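Local coordinates for protein putative phosphomannomutase (Thermus thermophilus, PDB 1TUO) that probably acts as a magnesium-dependent phosphosugar mutase of the phosphohexose mutase family, perhaps with phosphopentomutase activity, at residues 33-38 with 116-121. Residues are numbered along the deposited sequence; the frame is centred on the assembly and turned at random.
Sequences HRLAEA and LGVKFK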
ATOM      1  N   HIS A  33       7.480   6.313 -23.886  1.00 18.51           N
ATOM      2  CA  HIS A  33       8.821   6.640 -24.367  1.00 21.02           C
ATOM      3  C   HIS A  33       9.219   8.084 -24.033  1.00 20.34           C
ATOM      4  O   HIS A  33      10.377   8.405 -23.801  1.00 20.94           O
ATOM      5  CB  HIS A  33       8.852   6.426 -25.884  1.00 22.17           C
ATOM      6  CG  HIS A  33       9.133   4.975 -26.187  1.00 23.85           C
ATOM      7  ND1 HIS A  33      10.286   4.357 -25.841  1.00 23.95           N
ATOM      8  CD2 HIS A  33       8.289   4.028 -26.791  1.00 24.21           C
ATOM      9  CE1 HIS A  33      10.144   3.075 -26.221  1.00 24.83           C
ATOM     10  NE2 HIS A  33       8.959   2.846 -26.794  1.00 25.05           N
ATOM     11  N   ARG A  34       8.257   8.999 -23.966  1.00 19.27           N
ATOM     12  CA  ARG A  34       8.567  10.372 -23.596  1.00 20.30           C
ATOM     13  C   ARG A  34       8.964  10.370 -22.119  1.00 19.85           C
ATOM     14  O   ARG A  34       9.906  11.057 -21.710  1.00 19.76           O
ATOM     15  CB  ARG A  34       7.350  11.274 -23.810  1.00 20.38           C
ATOM     16  CG  ARG A  34       7.001  11.500 -25.271  1.00 22.33           C
ATOM     17  CD  ARG A  34       5.675  12.241 -25.414  1.00 25.10           C
ATOM     18  NE  ARG A  34       5.703  13.574 -24.821  1.00 26.68           N
ATOM     19  CZ  ARG A  34       4.622  14.315 -24.598  1.00 28.41           C
ATOM     20  NH1 ARG A  34       3.419  13.846 -24.918  1.00 30.04           N
ATOM     21  NH2 ARG A  34       4.741  15.523 -24.058  1.00 28.98           N
ATOM     22  N   LEU A  35       8.253   9.579 -21.321  1.00 19.49           N
ATOM     23  CA  LEU A  35       8.559   9.504 -19.895  1.00 20.39           C
ATOM     24  C   LEU A  35       9.924   8.842 -19.693  1.00 19.09           C
ATOM     25  O   LEU A  35      10.699   9.260 -18.827  1.00 19.29           O
ATOM     26  CB  LEU A  35       7.481   8.712 -19.152  1.00 22.05           C
ATOM     27  CG  LEU A  35       7.664   8.573 -17.635  1.00 26.55           C
ATOM     28  CD1 LEU A  35       7.809   9.951 -16.996  1.00 25.33           C
ATOM     29  CD2 LEU A  35       6.471   7.838 -17.046  1.00 25.99           C
ATOM     30  N   ALA A  36      10.220   7.824 -20.497  1.00 17.75           N
ATOM     31  CA  ALA A  36      11.498   7.122 -20.390  1.00 20.03           C
ATOM     32  C   ALA A  36      12.649   8.083 -20.651  1.00 20.46           C
ATOM     33  O   ALA A  36      13.654   8.069 -19.942  1.00 19.97           O
ATOM     34  CB  ALA A  36      11.551   5.963 -21.373  1.00 19.70           C
ATOM     35  N   GLU A  37      12.495   8.921 -21.672  1.00 20.93           N
ATOM     36  CA  GLU A  37      13.526   9.896 -22.014  1.00 21.97           C
ATOM     37  C   GLU A  37      13.757  10.861 -20.856  1.00 21.53           C
ATOM     38  O   GLU A  37      14.900  11.185 -20.520  1.00 22.95           O
ATOM     39  CB  GLU A  37      13.114  10.688 -23.259  1.00 22.26           C
ATOM     40  CG  GLU A  37      14.208  11.605 -23.793  1.00 25.70           C
ATOM     41  CD  GLU A  37      15.320  10.848 -24.500  1.00 27.08           C
ATOM     42  OE1 GLU A  37      16.398  11.443 -24.713  1.00 27.17           O
ATOM     43  OE2 GLU A  37      15.118   9.667 -24.858  1.00 29.23           O
ATOM     44  N   ALA A  38      12.670  11.326 -20.249  1.00 20.11           N
ATOM     45  CA  ALA A  38      12.751  12.258 -19.130  1.00 19.02           C
ATOM     46  C   ALA A  38      13.478  11.624 -17.956  1.00 19.30           C
ATOM     47  O   ALA A  38      14.368  12.222 -17.357  1.00 18.96           O
ATOM     48  CB  ALA A  38      11.355  12.670 -18.696  1.00 17.52           C
ATOM     49  N   LEU A 116      -3.108   2.399 -15.975  1.00 17.13           N
ATOM     50  CA  LEU A 116      -1.738   1.937 -15.833  1.00 16.76           C
ATOM     51  C   LEU A 116      -0.949   3.203 -15.515  1.00 17.90           C
ATOM     52  O   LEU A 116      -1.460   4.319 -15.645  1.00 17.65           O
ATOM     53  CB  LEU A 116      -1.243   1.256 -17.115  1.00 17.18           C
ATOM     54  CG  LEU A 116      -0.024   0.318 -17.024  1.00 22.29           C
ATOM     55  CD1 LEU A 116       0.108  -0.305 -15.638  1.00 18.53           C
ATOM     56  CD2 LEU A 116      -0.151  -0.771 -18.083  1.00 21.34           C
ATOM     57  N   GLY A 117       0.282   3.042 -15.059  1.00 16.96           N
ATOM     58  CA  GLY A 117       1.064   4.212 -14.737  1.00 17.60           C
ATOM     59  C   GLY A 117       2.472   3.783 -14.442  1.00 16.12           C
ATOM     60  O   GLY A 117       2.788   2.596 -14.503  1.00 16.04           O
ATOM     61  N   VAL A 118       3.320   4.756 -14.153  1.00 17.75           N
ATOM     62  CA  VAL A 118       4.698   4.466 -13.817  1.00 17.79           C
ATOM     63  C   VAL A 118       4.963   5.111 -12.466  1.00 16.79           C
ATOM     64  O   VAL A 118       4.704   6.298 -12.270  1.00 18.90           O
ATOM     65  CB  VAL A 118       5.680   5.033 -14.862  1.00 18.12           C
ATOM     66  CG1 VAL A 118       7.107   4.621 -14.495  1.00 20.35           C
ATOM     67  CG2 VAL A 118       5.327   4.513 -16.256  1.00 21.10           C
ATOM     68  N   LYS A 119       5.438   4.310 -11.523  1.00 16.97           N
ATOM     69  CA  LYS A 119       5.752   4.802 -10.187  1.00 17.49           C
ATOM     70  C   LYS A 119       7.254   4.634  -9.970  1.00 15.58           C
ATOM     71  O   LYS A 119       7.783   3.521 -10.042  1.00 16.80           O
ATOM     72  CB  LYS A 119       4.964   4.024  -9.137  1.00 19.29           C
ATOM     73  CG  LYS A 119       3.469   4.341  -9.142  1.00 24.32           C
ATOM     74  CD  LYS A 119       2.793   3.814  -7.888  1.00 26.18           C
ATOM     75  CE  LYS A 119       1.370   4.317  -7.765  1.00 29.75           C
ATOM     76  NZ  LYS A 119       0.731   3.815  -6.517  1.00 30.44           N
ATOM     77  N   PHE A 120       7.922   5.747  -9.690  1.00 15.68           N
ATOM     78  CA  PHE A 120       9.372   5.772  -9.502  1.00 15.48           C
ATOM     79  C   PHE A 120       9.801   5.616  -8.049  1.00 15.76           C
ATOM     80  O   PHE A 120       9.145   6.113  -7.133  1.00 15.79           O
ATOM     81  CB  PHE A 120       9.939   7.084 -10.057  1.00 16.98           C
ATOM     82  CG  PHE A 120       9.732   7.253 -11.538  1.00 17.17           C
ATOM     83  CD1 PHE A 120      10.428   6.461 -12.442  1.00 16.81           C
ATOM     84  CD2 PHE A 120       8.829   8.195 -12.024  1.00 18.21           C
ATOM     85  CE1 PHE A 120      10.237   6.597 -13.821  1.00 18.97           C
ATOM     86  CE2 PHE A 120       8.629   8.339 -13.412  1.00 19.42           C
ATOM     87  CZ  PHE A 120       9.336   7.538 -14.304  1.00 18.30           C
ATOM     88  N   LYS A 121      10.922   4.929  -7.864  1.00 16.19           N
ATOM     89  CA  LYS A 121      11.480   4.675  -6.539  1.00 16.99           C
ATOM     90  C   LYS A 121      12.903   5.218  -6.531  1.00 16.08           C
ATOM     91  O   LYS A 121      13.587   5.152  -7.552  1.00 17.93           O
ATOM     92  CB  LYS A 121      11.549   3.169  -6.271  1.00 16.62           C
ATOM     93  CG  LYS A 121      10.278   2.388  -6.610  1.00 17.44           C
ATOM     94  CD  LYS A 121       9.081   2.915  -5.834  1.00 17.61           C
ATOM     95  CE  LYS A 121       7.835   2.078  -6.113  1.00 19.11           C
ATOM     96  NZ  LYS A 121       6.670   2.595  -5.355  1.00 19.42           N
TER
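Leu35 reaches from the helix to the strand and wedges against both Val118 and Phe120, two residues apart on the same side of the strand. With CG anti to the backbone N (chi1 -179°), its isobutyl group extends away from the helix. Leu35 CD2 meets Val118 tip to tip, 3.6 Å from both Val118 CG2 and Val118 CB. The other branch, CD1, lies along the ring rim: Leu35 CD1 stands 3.9 Å from Phe120 CZ and 4.0 Å from Phe120 CE2.

Phe120 presents its rim to the helix, and Leu35 CG lies in the plane of the ring, 3.9 Å from Phe120 CZ, so the leucine abuts the edge and does not cover a face. One face is taken instead by Val118, whose CG1 sits 3.6 Å above the ring plane, displaced toward the rim. In Val118 CG1 is anti to the backbone N (chi1 -177°), which turns this methyl to the ring while CG2 meets the leucine. The three side chains thus form a compact, buried apolar cluster, in which each touches the other two. No hydrogen bond joins the segments, and the nearest CA atoms, those of Leu35 and Val118, remain 8.8 Å apart. Cutting Leu35 back to an alanine would probably open a gap between the Phe120 ring edge and Val118 CG2 on one side and the helix on the other, since it takes away the branched end that touches both.

The contact fastens helix 29-45 onto strand 115-122 within the alpha/beta/alpha domain I of the family. That strand runs antiparallel between 19-22 and 102-106, and Val118 and Phe120 also touch Leu106 and Ala104 of the latter. Further along the helix Tyr39 meets the Phe120 ring, while Ala36 packs on Leu68 and His71 of helix 61-75.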